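Local coordinates for Rev protein (Borrelia burgdorferi, PDB 5EQZ) that is of unknown function but belongs to the plasmid-encoded Rev family of Borrelia, has a lipoprotein signature in its natural form and folds as an elongated all-helical chain, at residues 75-80 against 137-142; 82-86 against 101-105; 96-100 against 114-118. All blocks are in the same frame, centred on the assembly; numbering follows the deposited sequence.

Contact 1 (75-80 against 137-142); sequences KLAALK and VIKFLE
Leu76 and Leu79 meet Val137, Ile138 and Leu141 in an antiparallel helix-helix seam near the centre of the molecule, where the last turns of helix 122-142 lie along helix 55-88. The short axes come within 10.4 Å at a signed crossing angle of -158°. Leu79 sits at the heart of the seam: its CB rests on Ile138 CG1 at 3.8 Å, while its CD1 reaches Val137 CG1 at 3.7 Å and also touches Leu141 CD1. Leu79 lies crosswise to both Val137 and Leu141. Leu76 runs antiparallel alongside Leu141, and its CD2 reaches Leu141 CB at 4.0 Å. The methylenes of Lys75 belong to the same apolar layer, with CG 3.7 Å from Leu141 CD1. At the exposed edge, Lys80 lays CG on Ile138 CD1 at 3.8 Å; the rest of its chain is stretched out, carrying NZ to a long salt bridge with Glu142 OE2 at 3.5 Å. The inner edge is closed differently. There Lys75 bends at chi2 (72°), and its NZ is gripped by the backbone carbonyls of Asn28, Ser30 and Val108, while Phe35 of helix 32-48 packs on both Lys75 and Leu141.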
loop_
_atom_site.group_PDB
_atom_site.type_symbol
_atom_site.label_atom_id
_atom_site.label_comp_id
_atom_site.label_asym_id
_atom_site.label_seq_id
_atom_site.Cartn_x
_atom_site.Cartn_y
_atom_site.Cartn_z
ATOM N N LYS A 75 2.403 -4.508 -1.149
ATOM C CA LYS A 75 2.061 -3.214 -1.735
ATOM C C LYS A 75 3.259 -2.609 -2.454
ATOM O O LYS A 75 3.149 -2.163 -3.604
ATOM C CB LYS A 75 1.558 -2.260 -0.656
ATOM C CG LYS A 75 1.377 -0.818 -1.112
ATOM C CD LYS A 75 0.171 -0.667 -2.040
ATOM C CE LYS A 75 -0.163 0.801 -2.298
ATOM N NZ LYS A 75 -1.494 0.921 -2.976
ATOM N N LEU A 76 4.423 -2.599 -1.792
ATOM C CA LEU A 76 5.614 -2.013 -2.404
ATOM C C LEU A 76 6.045 -2.778 -3.650
ATOM O O LEU A 76 6.516 -2.175 -4.621
ATOM C CB LEU A 76 6.756 -1.969 -1.390
ATOM C CG LEU A 76 6.613 -0.900 -0.308
ATOM C CD1 LEU A 76 7.543 -1.197 0.857
ATOM C CD2 LEU A 76 6.923 0.471 -0.889
ATOM N N ALA A 77 5.921 -4.108 -3.642
ATOM C CA ALA A 77 6.293 -4.864 -4.837
ATOM C C ALA A 77 5.327 -4.575 -5.979
ATOM O O ALA A 77 5.740 -4.441 -7.145
ATOM C CB ALA A 77 6.331 -6.360 -4.529
ATOM N N ALA A 78 4.036 -4.470 -5.661
ATOM C CA ALA A 78 3.038 -4.165 -6.677
ATOM C C ALA A 78 3.291 -2.792 -7.283
ATOM O O ALA A 78 3.159 -2.611 -8.502
ATOM C CB ALA A 78 1.633 -4.244 -6.074
ATOM N N LEU A 79 3.677 -1.818 -6.450
ATOM C CA LEU A 79 3.953 -0.473 -6.963
ATOM C C LEU A 79 5.136 -0.480 -7.929
ATOM O O LEU A 79 5.042 0.036 -9.053
ATOM C CB LEU A 79 4.209 0.485 -5.800
ATOM C CG LEU A 79 2.978 0.951 -5.032
ATOM C CD1 LEU A 79 3.355 1.494 -3.647
ATOM C CD2 LEU A 79 2.259 2.014 -5.865
ATOM N N LYS A 80 6.257 -1.078 -7.515
ATOM C CA LYS A 80 7.436 -1.132 -8.375
ATOM C C LYS A 80 7.162 -1.932 -9.648
ATOM O O LYS A 80 7.684 -1.598 -10.725
ATOM C CB LYS A 80 8.615 -1.715 -7.594
ATOM C CG LYS A 80 9.021 -0.875 -6.400
ATOM C CD LYS A 80 10.033 -1.607 -5.495
ATOM C CE LYS A 80 10.291 -0.835 -4.205
ATOM N NZ LYS A 80 11.106 -1.602 -3.191
ATOM N N VAL A 137 4.153 7.544 -3.688
ATOM C CA VAL A 137 3.616 6.537 -2.771
ATOM C C VAL A 137 4.734 5.658 -2.227
ATOM O O VAL A 137 4.766 5.339 -1.030
ATOM C CB VAL A 137 2.525 5.679 -3.439
ATOM C CG1 VAL A 137 1.960 4.676 -2.423
ATOM C CG2 VAL A 137 1.405 6.549 -4.014
ATOM N N ILE A 138 5.656 5.230 -3.090
ATOM C CA ILE A 138 6.772 4.412 -2.619
ATOM C C ILE A 138 7.592 5.184 -1.593
ATOM O O ILE A 138 7.956 4.655 -0.534
ATOM C CB ILE A 138 7.638 3.952 -3.804
ATOM C CG1 ILE A 138 6.861 2.960 -4.666
ATOM C CG2 ILE A 138 8.955 3.361 -3.310
ATOM C CD1 ILE A 138 7.549 2.635 -6.002
ATOM N N LYS A 139 7.890 6.451 -1.892
ATOM C CA LYS A 139 8.649 7.279 -0.958
ATOM C C LYS A 139 7.907 7.444 0.361
ATOM O O LYS A 139 8.507 7.346 1.441
ATOM C CB LYS A 139 8.929 8.647 -1.587
ATOM C CG LYS A 139 9.580 9.649 -0.643
ATOM C CD LYS A 139 9.559 11.057 -1.222
ATOM C CE LYS A 139 10.110 12.059 -0.222
ATOM N NZ LYS A 139 11.452 11.652 0.276
ATOM N N PHE A 140 6.602 7.699 0.285
ATOM C CA PHE A 140 5.786 7.842 1.485
ATOM C C PHE A 140 5.843 6.580 2.338
ATOM O O PHE A 140 6.061 6.646 3.551
ATOM C CB PHE A 140 4.353 8.173 1.067
ATOM C CG PHE A 140 3.416 8.436 2.210
ATOM C CD1 PHE A 140 3.456 9.641 2.891
ATOM C CD2 PHE A 140 2.447 7.504 2.557
ATOM C CE1 PHE A 140 2.578 9.898 3.925
ATOM C CE2 PHE A 140 1.565 7.757 3.593
ATOM C CZ PHE A 140 1.629 8.957 4.274
ATOM N N LEU A 141 5.685 5.411 1.703
ATOM C CA LEU A 141 5.633 4.149 2.436
ATOM C C LEU A 141 6.988 3.744 2.998
ATOM O O LEU A 141 7.044 3.023 4.000
ATOM C CB LEU A 141 5.098 3.036 1.536
ATOM C CG LEU A 141 3.630 3.183 1.153
ATOM C CD1 LEU A 141 3.195 2.106 0.167
ATOM C CD2 LEU A 141 2.788 3.150 2.423
ATOM N N GLU A 142 8.085 4.169 2.381
ATOM C CA GLU A 142 9.393 3.770 2.880
ATOM C C GLU A 142 9.960 4.739 3.911
ATOM O O GLU A 142 11.042 4.479 4.455
ATOM C CB GLU A 142 10.355 3.584 1.703
ATOM C CG GLU A 142 10.043 2.322 0.902
ATOM C CD GLU A 142 10.926 2.153 -0.324
ATOM O OE1 GLU A 142 11.559 3.146 -0.744
ATOM O OE2 GLU A 142 10.977 1.029 -0.876
#

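Contact 2 (82-86 against 101-105); sequences AKNTI and IWSEA
Ile86 packs on Ile101, Glu104 and Ala105 in an antiparallel helical hairpin, with helix 95-107 folded back along the end of helix 55-88 at 173° and 9.6 Å between the short axes. The close-packed side belongs to Ile86. Its CG1 lies anti to the carbonyl carbon (chi1 -69°), and the branch runs head to tail beside Glu104, with CG1 3.8 Å from Glu104 CB. The terminal CD1 lies 4.0 Å from Ile101 O, and the other branch brings Ile86 CG2 to 4.1 Å from Ile101 CG2. Ser127, Ala130 and Ile134 of helix 122-142 cover Ile86 as well, making the hairpin part of a three-helix bundle. At the other end Ala82 CB lies 3.7 Å from Glu104 O.

The opposite side is looser and more polar at its ends. Thr85 and Glu104 meet there through carbon, their polar groups engaged within their own helices: Thr85 OG1 bonds to Ala81 O, and Glu104 OE1 forms a salt bridge with Lys100. A bend at chi2 (-70°) turns the Glu104 carboxylate alongside helix 55-88, with OE2 near Ala82 CA and Thr85 CB, and Glu104 CD lies 3.9 Å from Thr85 CG2.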
loop_
_atom_site.group_PDB
_atom_site.type_symbol
_atom_site.label_atom_id
_atom_site.label_comp_id
_atom_site.label_asym_id
_atom_site.label_seq_id
_atom_site.Cartn_x
_atom_site.Cartn_y
_atom_site.Cartn_z
ATOM N N ALA A 82 4.125 -2.189 -11.214
ATOM C CA ALA A 82 3.347 -1.300 -12.077
ATOM C C ALA A 82 4.234 -0.221 -12.696
ATOM O O ALA A 82 4.089 0.116 -13.884
ATOM C CB ALA A 82 2.198 -0.669 -11.281
ATOM N N LYS A 83 5.165 0.326 -11.905
ATOM C CA LYS A 83 6.071 1.358 -12.405
ATOM C C LYS A 83 6.920 0.822 -13.546
ATOM O O LYS A 83 7.040 1.450 -14.607
ATOM C CB LYS A 83 6.972 1.855 -11.271
ATOM C CG LYS A 83 8.110 2.770 -11.746
ATOM C CD LYS A 83 9.117 3.009 -10.622
ATOM C CE LYS A 83 10.278 3.853 -11.104
ATOM N NZ LYS A 83 10.623 4.929 -10.137
ATOM N N ASN A 84 7.515 -0.353 -13.341
ATOM C CA ASN A 84 8.363 -0.948 -14.364
ATOM C C ASN A 84 7.578 -1.192 -15.650
ATOM O O ASN A 84 8.011 -0.802 -16.744
ATOM C CB ASN A 84 8.958 -2.246 -13.825
ATOM C CG ASN A 84 9.887 -2.896 -14.807
ATOM O OD1 ASN A 84 11.001 -2.420 -15.029
ATOM N ND2 ASN A 84 9.438 -3.988 -15.416
ATOM N N THR A 85 6.415 -1.838 -15.533
ATOM C CA THR A 85 5.564 -2.092 -16.693
ATOM C C THR A 85 5.230 -0.810 -17.441
ATOM O O THR A 85 5.367 -0.746 -18.665
ATOM C CB THR A 85 4.276 -2.786 -16.252
ATOM O OG1 THR A 85 4.607 -4.052 -15.667
ATOM C CG2 THR A 85 3.356 -2.999 -17.446
ATOM N N ILE A 86 4.771 0.219 -16.724
ATOM C CA ILE A 86 4.389 1.468 -17.391
ATOM C C ILE A 86 5.582 2.067 -18.116
ATOM O O ILE A 86 5.472 2.509 -19.268
ATOM C CB ILE A 86 3.797 2.460 -16.373
ATOM C CG1 ILE A 86 2.432 1.972 -15.868
ATOM C CG2 ILE A 86 3.720 3.859 -16.954
ATOM C CD1 ILE A 86 1.894 2.781 -14.695
ATOM N N ILE A 101 -1.543 1.917 -19.428
ATOM C CA ILE A 101 -0.993 2.800 -18.395
ATOM C C ILE A 101 -2.054 3.096 -17.347
ATOM O O ILE A 101 -1.808 3.015 -16.135
ATOM C CB ILE A 101 -0.467 4.107 -19.022
ATOM C CG1 ILE A 101 0.672 3.821 -19.998
ATOM C CG2 ILE A 101 -0.020 5.088 -17.912
ATOM C CD1 ILE A 101 1.029 5.004 -20.878
ATOM N N TRP A 102 -3.252 3.451 -17.805
ATOM C CA TRP A 102 -4.352 3.759 -16.901
ATOM C C TRP A 102 -4.669 2.577 -15.986
ATOM O O TRP A 102 -4.809 2.737 -14.765
ATOM C CB TRP A 102 -5.571 4.167 -17.725
ATOM C CG TRP A 102 -6.799 4.316 -16.926
ATOM C CD1 TRP A 102 -7.185 5.409 -16.199
ATOM C CD2 TRP A 102 -7.828 3.337 -16.762
ATOM N NE1 TRP A 102 -8.396 5.167 -15.593
ATOM C CE2 TRP A 102 -8.812 3.902 -15.922
ATOM C CE3 TRP A 102 -8.013 2.032 -17.241
ATOM C CZ2 TRP A 102 -9.964 3.203 -15.549
ATOM C CZ3 TRP A 102 -9.153 1.346 -16.872
ATOM C CH2 TRP A 102 -10.114 1.930 -16.037
ATOM N N SER A 103 -4.773 1.376 -16.556
ATOM C CA SER A 103 -5.204 0.228 -15.762
ATOM C C SER A 103 -4.105 -0.241 -14.811
ATOM O O SER A 103 -4.400 -0.680 -13.691
ATOM C CB SER A 103 -5.644 -0.913 -16.672
ATOM O OG SER A 103 -4.527 -1.535 -17.268
ATOM N N GLU A 104 -2.837 -0.164 -15.236
ATOM C CA GLU A 104 -1.732 -0.543 -14.352
ATOM C C GLU A 104 -1.663 0.381 -13.145
ATOM O O GLU A 104 -1.422 -0.065 -12.010
ATOM C CB GLU A 104 -0.408 -0.504 -15.117
ATOM C CG GLU A 104 -0.205 -1.635 -16.107
ATOM C CD GLU A 104 0.011 -2.976 -15.444
ATOM O OE1 GLU A 104 -0.526 -3.977 -15.952
ATOM O OE2 GLU A 104 0.711 -3.035 -14.409
ATOM N N ALA A 105 -1.852 1.677 -13.370
ATOM C CA ALA A 105 -1.887 2.606 -12.250
ATOM C C ALA A 105 -3.077 2.315 -11.352
ATOM O O ALA A 105 -2.943 2.296 -10.119
ATOM C CB ALA A 105 -1.929 4.047 -12.762
#

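Contact 3 (96-100 against 114-118); sequences ISKRK and LLGSN
Lys98 projects from helix 95-107 toward a pair of backbone carbonyls, those of Leu115 and Ser117, in the loop that leads to helix 122-142. Its NZ donates a hydrogen bond to Leu115 O at 2.9 Å, approaching in the carbonyl plane with a C=O...N angle of 150°. Ser117 O lies 2.7 Å from the same Lys98 NZ. CG stands opposite the carbonyl carbon (chi1 -72°), and from there a fully extended chain carries NZ from helix to loop in one straight reach. Close to its end, Lys98 CD also passes 3.3 Å from Leu115 O.

What bends the loop into shape here is an inverse gamma turn centred on Leu115, closed by a weak Gly116 N to Leu114 O bond of 3.1 Å. The turn leaves the Leu115 carbonyl facing the helix while the Leu115 side chain leads away. With Lys98 buried, the negative ends of these carbonyls would probably help stabilise a positive charge on its amine. Asn122, at the start of helix 122-142, adds weak hydrogen bonds from ND2 to both Leu115 O and Ser117 O.

The apolar half of the contact belongs to Leu114, on the exposed side. Its CD1 settles over the helix backbone, 3.7 Å from Lys98 O and 3.9 Å from Lys98 CB, while Leu114 CD2 lies 4.4 Å from CG of the exposed Arg99. Met126 of helix 122-142 touches the side chains of both Lys98 and Leu114.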
loop_
_atom_site.group_PDB
_atom_site.type_symbol
_atom_site.label_atom_id
_atom_site.label_comp_id
_atom_site.label_asym_id
_atom_site.label_seq_id
_atom_site.Cartn_x
_atom_site.Cartn_y
_atom_site.Cartn_z
ATOM N N ILE A 96 -4.288 1.311 -27.132
ATOM C CA ILE A 96 -4.100 0.162 -26.246
ATOM C C ILE A 96 -3.076 0.477 -25.158
ATOM O O ILE A 96 -3.246 0.091 -23.992
ATOM C CB ILE A 96 -3.693 -1.077 -27.064
ATOM C CG1 ILE A 96 -4.779 -1.418 -28.088
ATOM C CG2 ILE A 96 -3.445 -2.260 -26.162
ATOM C CD1 ILE A 96 -4.358 -2.482 -29.105
ATOM N N SER A 97 -1.999 1.183 -25.519
ATOM C CA SER A 97 -0.968 1.533 -24.542
ATOM C C SER A 97 -1.490 2.507 -23.492
ATOM O O SER A 97 -1.136 2.401 -22.312
ATOM C CB SER A 97 0.246 2.122 -25.260
ATOM O OG SER A 97 0.788 1.216 -26.209
ATOM N N LYS A 98 -2.320 3.473 -23.902
ATOM C CA LYS A 98 -2.899 4.422 -22.954
ATOM C C LYS A 98 -3.794 3.728 -21.935
ATOM O O LYS A 98 -3.702 3.997 -20.725
ATOM C CB LYS A 98 -3.685 5.497 -23.701
ATOM C CG LYS A 98 -2.845 6.508 -24.453
ATOM C CD LYS A 98 -3.809 7.460 -25.170
ATOM C CE LYS A 98 -3.113 8.403 -26.095
ATOM N NZ LYS A 98 -4.135 9.226 -26.807
ATOM N N ARG A 99 -4.675 2.838 -22.402
ATOM C CA ARG A 99 -5.521 2.104 -21.461
ATOM C C ARG A 99 -4.687 1.225 -20.540
ATOM O O ARG A 99 -5.029 1.051 -19.360
ATOM C CB ARG A 99 -6.557 1.260 -22.202
ATOM C CG ARG A 99 -7.509 2.077 -23.058
ATOM C CD ARG A 99 -8.682 1.259 -23.589
ATOM N NE ARG A 99 -8.360 0.543 -24.819
ATOM C CZ ARG A 99 -8.744 0.950 -26.026
ATOM N NH1 ARG A 99 -9.454 2.065 -26.160
ATOM N NH2 ARG A 99 -8.417 0.254 -27.103
ATOM N N LYS A 100 -3.568 0.699 -21.051
ATOM C CA LYS A 100 -2.676 -0.114 -20.226
ATOM C C LYS A 100 -2.040 0.715 -19.110
ATOM O O LYS A 100 -2.005 0.283 -17.955
ATOM C CB LYS A 100 -1.597 -0.747 -21.102
ATOM C CG LYS A 100 -0.787 -1.839 -20.419
ATOM C CD LYS A 100 -1.677 -2.884 -19.802
ATOM C CE LYS A 100 -0.870 -4.094 -19.382
ATOM N NZ LYS A 100 -1.695 -5.014 -18.552
ATOM N N LEU A 114 -7.136 9.248 -18.298
ATOM C CA LEU A 114 -6.981 8.651 -19.623
ATOM C C LEU A 114 -7.051 9.782 -20.642
ATOM O O LEU A 114 -8.115 10.353 -20.874
ATOM C CB LEU A 114 -8.062 7.605 -19.865
ATOM C CG LEU A 114 -7.995 6.766 -21.136
ATOM C CD1 LEU A 114 -6.639 6.120 -21.218
ATOM C CD2 LEU A 114 -9.080 5.708 -21.063
ATOM N N LEU A 115 -5.905 10.154 -21.217
ATOM C CA LEU A 115 -5.876 11.242 -22.201
ATOM C C LEU A 115 -6.081 10.636 -23.585
ATOM O O LEU A 115 -5.139 10.389 -24.344
ATOM C CB LEU A 115 -4.576 12.027 -22.110
ATOM C CG LEU A 115 -4.232 12.559 -20.719
ATOM C CD1 LEU A 115 -2.873 13.226 -20.724
ATOM C CD2 LEU A 115 -5.316 13.513 -20.266
ATOM N N GLY A 116 -7.357 10.411 -23.914
ATOM C CA GLY A 116 -7.741 9.648 -25.085
ATOM C C GLY A 116 -7.585 10.344 -26.419
ATOM O O GLY A 116 -7.605 9.664 -27.451
ATOM N N SER A 117 -7.455 11.669 -26.445
ATOM C CA SER A 117 -7.361 12.337 -27.738
ATOM C C SER A 117 -6.006 12.053 -28.381
ATOM O O SER A 117 -5.087 11.522 -27.757
ATOM C CB SER A 117 -7.547 13.842 -27.592
ATOM O OG SER A 117 -6.323 14.444 -27.220
ATOM N N ASN A 118 -5.884 12.446 -29.652
ATOM C CA ASN A 118 -4.684 12.181 -30.436
ATOM C C ASN A 118 -3.552 13.176 -30.194
ATOM O O ASN A 118 -2.525 13.068 -30.871
ATOM C CB ASN A 118 -5.033 12.184 -31.932
#

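Helices 10-24 and 32-48 come first; helix 55-88 then supplies 75-80 to contact 1 and, almost directly after, 82-86 to contact 2. The chain turns back through helix 95-107, where 101-105 closes contact 2 across a 14-residue excursion. The same helix has already contributed 96-100, and 114-118 in the following loop closes contact 3 across 13 residues, so contacts 2 and 3 cross along the chain. They also touch in space, Trp102 CB lying 4.1 Å from Leu114 CD1. Contact 1 closes last and encloses both, when helix 122-142 brings 137-142 against helix 55-88. Together they tie three helices and a loop together from the middle of the molecule out to one end.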